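Local coordinates for mutual gliding motility protein C (MglC) (PDB 7CT3) that probably takes part in controlling cell polarity for gliding motility, as a Roadblock/LC7-domain protein that interacts with its paralog MglB, at residues A[2-13]-A[108-119]. Residues are numbered along the deposited sequence; the frame is centred on the assembly and turned at random.
Sequences SFRTHLESVVNQ and VLRVTAPKVRAE
Helix 4-13 and helix 108-117 run antiparallel, their axes 9.7 Å apart at closest approach and 172° between directions, bringing the backbone of Phe3 level with Val116, His6 with Thr112 and Val10 with Val108. His6 carries the polar link: its NE2 donates to Glu119 OE2 at 3.1 Å, nearly straight with 161° at the hydrogen, the oxygen close to the ring plane and receiving on its anti lone pair. The Glu119 chain bends at chi2, which brings its carboxylate to this edge; its CB packs separately against Phe3 CD1. The imidazole is sandwiched: Lys115 CB sits over one face in a CH-pi contact, 3.9 Å from the ring centroid, and the methyl of Thr5 lies over the opposite one. Replacing His6 by an alanine is likely to leave the Glu119 carboxylate without its cross-helix donor and open a gap beside Lys115 CB. The pair belongs to the Roadblock/LC7 fold, in which the N- and C-terminal helices lie side by side on one face of the antiparallel sheet; Leu7, Val10 and Leu109 reach down onto Cys20, Leu92 and Leu94 of the central strands. The rest of the seam is largely apolar. Phe3 CD1 meets Val116 CG1 at 3.7 Å, the side chains crossing nearly at a right angle, while Val10 CG2 nestles against Thr112, touching CG2 at 3.6 Å as well as OG1. That hydroxyl, anti to its carbonyl carbon (chi1 -51°), turns back to donate to Val108 O, which also accepts from Thr112 N, leaving the methyl to pack against His6 CB. At the far end Val108 CG1 approaches Val10 CG2 at 4.0 Å, and the amide of Gln13, bonded through NE2 to Ser9 OG, lies across both Val108 methyls.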
loop_
_atom_site.group_PDB
_atom_site.type_symbol
_atom_site.label_atom_id
_atom_site.label_comp_id
_atom_site.label_asym_id
_atom_site.label_seq_id
_atom_site.Cartn_x
_atom_site.Cartn_y
_atom_site.Cartn_z
ATOM N N SER A 2 25.565 4.429 7.489
ATOM C CA SER A 2 25.049 5.134 8.653
ATOM C C SER A 2 23.597 4.717 8.938
ATOM O O SER A 2 23.131 4.966 10.069
ATOM C CB SER A 2 25.155 6.625 8.471
ATOM O OG SER A 2 26.511 7.027 8.378
ATOM N N PHE A 3 22.912 4.114 7.960
ATOM C CA PHE A 3 21.473 3.740 8.037
ATOM C C PHE A 3 21.256 2.448 8.827
ATOM O O PHE A 3 20.153 2.287 9.363
ATOM C CB PHE A 3 20.867 3.460 6.657
ATOM C CG PHE A 3 21.063 4.533 5.621
ATOM C CD1 PHE A 3 20.825 5.865 5.918
ATOM C CD2 PHE A 3 21.451 4.200 4.333
ATOM C CE1 PHE A 3 20.989 6.846 4.952
ATOM C CE2 PHE A 3 21.618 5.182 3.369
ATOM C CZ PHE A 3 21.386 6.502 3.681
ATOM N N ARG A 4 22.216 1.516 8.830
ATOM C CA ARG A 4 21.889 0.094 9.122
ATOM C C ARG A 4 21.305 -0.054 10.530
ATOM O O ARG A 4 20.398 -0.888 10.684
ATOM C CB ARG A 4 23.063 -0.865 8.934
ATOM C CG ARG A 4 22.584 -2.309 8.890
ATOM C CD ARG A 4 23.623 -3.307 8.467
ATOM N NE ARG A 4 24.150 -3.033 7.141
ATOM C CZ ARG A 4 25.245 -3.601 6.648
ATOM N NH1 ARG A 4 25.664 -3.297 5.431
ATOM N NH2 ARG A 4 25.921 -4.469 7.377
ATOM N N THR A 5 21.789 0.709 11.514
ATOM C CA THR A 5 21.265 0.680 12.910
ATOM C C THR A 5 19.749 0.933 12.894
ATOM O O THR A 5 19.021 0.254 13.652
ATOM C CB THR A 5 22.015 1.664 13.819
ATOM O OG1 THR A 5 21.592 1.384 15.151
ATOM C CG2 THR A 5 21.763 3.120 13.496
ATOM N N HIS A 6 19.284 1.858 12.050
ATOM C CA HIS A 6 17.845 2.222 11.922
ATOM C C HIS A 6 17.078 1.070 11.260
ATOM O O HIS A 6 15.969 0.764 11.726
ATOM C CB HIS A 6 17.686 3.543 11.162
ATOM C CG HIS A 6 18.402 4.682 11.800
ATOM N ND1 HIS A 6 18.224 5.010 13.129
ATOM C CD2 HIS A 6 19.292 5.569 11.306
ATOM C CE1 HIS A 6 18.975 6.048 13.427
ATOM N NE2 HIS A 6 19.641 6.412 12.327
ATOM N N LEU A 7 17.657 0.454 10.223
ATOM C CA LEU A 7 17.039 -0.683 9.487
ATOM C C LEU A 7 16.884 -1.860 10.454
ATOM O O LEU A 7 15.821 -2.505 10.438
ATOM C CB LEU A 7 17.904 -1.072 8.282
ATOM C CG LEU A 7 18.223 0.043 7.286
ATOM C CD1 LEU A 7 19.058 -0.491 6.135
ATOM C CD2 LEU A 7 16.957 0.702 6.762
ATOM N N GLU A 8 17.901 -2.111 11.281
ATOM C CA GLU A 8 17.889 -3.211 12.281
ATOM C C GLU A 8 16.785 -2.939 13.310
ATOM O O GLU A 8 16.061 -3.890 13.659
ATOM C CB GLU A 8 19.261 -3.361 12.941
ATOM C CG GLU A 8 19.283 -4.422 14.027
ATOM C CD GLU A 8 20.650 -4.707 14.620
ATOM O OE1 GLU A 8 21.563 -3.885 14.417
ATOM O OE2 GLU A 8 20.791 -5.751 15.286
ATOM N N SER A 9 16.649 -1.691 13.768
ATOM C CA SER A 9 15.618 -1.277 14.757
ATOM C C SER A 9 14.220 -1.605 14.215
ATOM O O SER A 9 13.396 -2.141 14.984
ATOM C CB SER A 9 15.748 0.179 15.108
ATOM O OG SER A 9 14.679 0.586 15.949
ATOM N N VAL A 10 13.964 -1.324 12.934
ATOM C CA VAL A 10 12.637 -1.596 12.306
ATOM C C VAL A 10 12.368 -3.104 12.366
ATOM O O VAL A 10 11.311 -3.502 12.884
ATOM C CB VAL A 10 12.554 -1.065 10.863
ATOM C CG1 VAL A 10 11.266 -1.504 10.184
ATOM C CG2 VAL A 10 12.684 0.447 10.816
ATOM N N VAL A 11 13.301 -3.915 11.867
ATOM C CA VAL A 11 13.121 -5.393 11.772
ATOM C C VAL A 11 12.912 -5.951 13.186
ATOM O O VAL A 11 12.031 -6.810 13.351
ATOM C CB VAL A 11 14.297 -6.057 11.032
ATOM C CG1 VAL A 11 14.225 -7.575 11.099
ATOM C CG2 VAL A 11 14.357 -5.594 9.583
ATOM N N ASN A 12 13.658 -5.447 14.170
ATOM C CA ASN A 12 13.598 -5.923 15.579
ATOM C C ASN A 12 12.212 -5.626 16.173
ATOM O O ASN A 12 11.732 -6.453 16.960
ATOM C CB ASN A 12 14.728 -5.329 16.425
ATOM C CG ASN A 12 16.083 -5.941 16.133
ATOM O OD1 ASN A 12 16.189 -6.976 15.477
ATOM N ND2 ASN A 12 17.136 -5.315 16.636
ATOM N N GLN A 13 11.580 -4.510 15.794
ATOM C CA GLN A 13 10.312 -4.034 16.411
ATOM C C GLN A 13 9.086 -4.692 15.762
ATOM O O GLN A 13 8.052 -4.773 16.435
ATOM C CB GLN A 13 10.191 -2.514 16.291
ATOM C CG GLN A 13 11.119 -1.743 17.215
ATOM C CD GLN A 13 10.902 -0.257 17.073
ATOM O OE1 GLN A 13 9.885 0.283 17.506
ATOM N NE2 GLN A 13 11.853 0.415 16.447
ATOM N N VAL A 108 6.054 1.971 12.645
ATOM C CA VAL A 108 7.523 1.972 12.911
ATOM C C VAL A 108 8.255 2.617 11.721
ATOM O O VAL A 108 9.188 3.400 11.963
ATOM C CB VAL A 108 8.047 0.561 13.229
ATOM C CG1 VAL A 108 9.565 0.533 13.274
ATOM C CG2 VAL A 108 7.469 0.041 14.537
ATOM N N LEU A 109 7.858 2.336 10.478
ATOM C CA LEU A 109 8.556 2.941 9.315
ATOM C C LEU A 109 8.334 4.459 9.315
ATOM O O LEU A 109 9.290 5.187 8.988
ATOM C CB LEU A 109 8.109 2.307 7.996
ATOM C CG LEU A 109 9.155 2.419 6.890
ATOM C CD1 LEU A 109 10.367 1.553 7.211
ATOM C CD2 LEU A 109 8.581 2.055 5.534
ATOM N N ARG A 110 7.138 4.925 9.681
ATOM C CA ARG A 110 6.824 6.380 9.748
ATOM C C ARG A 110 7.745 7.046 10.780
ATOM O O ARG A 110 8.255 8.143 10.499
ATOM C CB ARG A 110 5.343 6.619 10.065
ATOM C CG ARG A 110 4.943 8.087 10.048
ATOM C CD ARG A 110 3.448 8.324 10.200
ATOM N NE ARG A 110 2.900 7.761 11.430
ATOM C CZ ARG A 110 2.949 8.328 12.642
ATOM N NH1 ARG A 110 3.537 9.500 12.832
ATOM N NH2 ARG A 110 2.408 7.705 13.674
ATOM N N VAL A 111 7.970 6.392 11.920
ATOM C CA VAL A 111 8.843 6.899 13.019
ATOM C C VAL A 111 10.313 6.893 12.571
ATOM O O VAL A 111 11.045 7.823 12.949
ATOM C CB VAL A 111 8.639 6.070 14.302
ATOM C CG1 VAL A 111 9.735 6.323 15.326
ATOM C CG2 VAL A 111 7.264 6.320 14.904
ATOM N N THR A 112 10.739 5.881 11.813
ATOM C CA THR A 112 12.168 5.642 11.474
ATOM C C THR A 112 12.599 6.491 10.266
ATOM O O THR A 112 13.778 6.884 10.229
ATOM C CB THR A 112 12.428 4.146 11.261
ATOM O OG1 THR A 112 11.900 3.449 12.393
ATOM C CG2 THR A 112 13.896 3.824 11.102
ATOM N N ALA A 113 11.701 6.763 9.313
ATOM C CA ALA A 113 12.024 7.444 8.033
ATOM C C ALA A 113 12.805 8.741 8.269
ATOM O O ALA A 113 13.814 8.964 7.606
ATOM C CB ALA A 113 10.774 7.684 7.222
ATOM N N PRO A 114 12.380 9.657 9.174
ATOM C CA PRO A 114 13.140 10.887 9.419
ATOM C C PRO A 114 14.570 10.646 9.939
ATOM O O PRO A 114 15.455 11.423 9.616
ATOM C CB PRO A 114 12.340 11.682 10.467
ATOM C CG PRO A 114 11.107 10.859 10.791
ATOM C CD PRO A 114 11.133 9.600 9.951
ATOM N N LYS A 115 14.773 9.580 10.714
ATOM C CA LYS A 115 16.107 9.199 11.252
ATOM C C LYS A 115 17.018 8.782 10.091
ATOM O O LYS A 115 18.191 9.201 10.079
ATOM C CB LYS A 115 15.981 8.074 12.281
ATOM C CG LYS A 115 15.091 8.393 13.471
ATOM C CD LYS A 115 15.239 7.392 14.584
ATOM C CE LYS A 115 13.986 7.251 15.418
ATOM N NZ LYS A 115 14.150 6.199 16.443
ATOM N N VAL A 116 16.492 8.004 9.141
ATOM C CA VAL A 116 17.246 7.575 7.927
ATOM C C VAL A 116 17.553 8.820 7.082
ATOM O O VAL A 116 18.707 8.953 6.626
ATOM C CB VAL A 116 16.475 6.501 7.136
ATOM C CG1 VAL A 116 17.126 6.189 5.796
ATOM C CG2 VAL A 116 16.306 5.226 7.951
ATOM N N ARG A 117 16.572 9.713 6.905
ATOM C CA ARG A 117 16.718 10.963 6.106
ATOM C C ARG A 117 17.842 11.825 6.687
ATOM O O ARG A 117 18.564 12.456 5.895
ATOM C CB ARG A 117 15.413 11.760 6.069
ATOM C CG ARG A 117 14.395 11.214 5.080
ATOM C CD ARG A 117 13.383 12.252 4.635
ATOM N NE ARG A 117 12.394 12.466 5.675
ATOM C CZ ARG A 117 11.288 11.744 5.852
ATOM N NH1 ARG A 117 10.987 10.744 5.040
ATOM N NH2 ARG A 117 10.474 12.034 6.851
ATOM N N ALA A 118 17.985 11.837 8.014
ATOM C CA ALA A 118 18.979 12.653 8.749
ATOM C C ALA A 118 20.409 12.151 8.493
ATOM O O ALA A 118 21.343 12.942 8.713
ATOM C CB ALA A 118 18.651 12.647 10.220
ATOM N N GLU A 119 20.588 10.900 8.051
ATOM C CA GLU A 119 21.928 10.271 7.876
ATOM C C GLU A 119 22.522 10.602 6.500
ATOM O O GLU A 119 23.695 10.249 6.285
ATOM C CB GLU A 119 21.855 8.752 8.038
ATOM C CG GLU A 119 21.428 8.290 9.418
ATOM C CD GLU A 119 22.389 8.597 10.555
ATOM O OE1 GLU A 119 23.505 9.095 10.283
ATOM O OE2 GLU A 119 22.012 8.334 11.720
#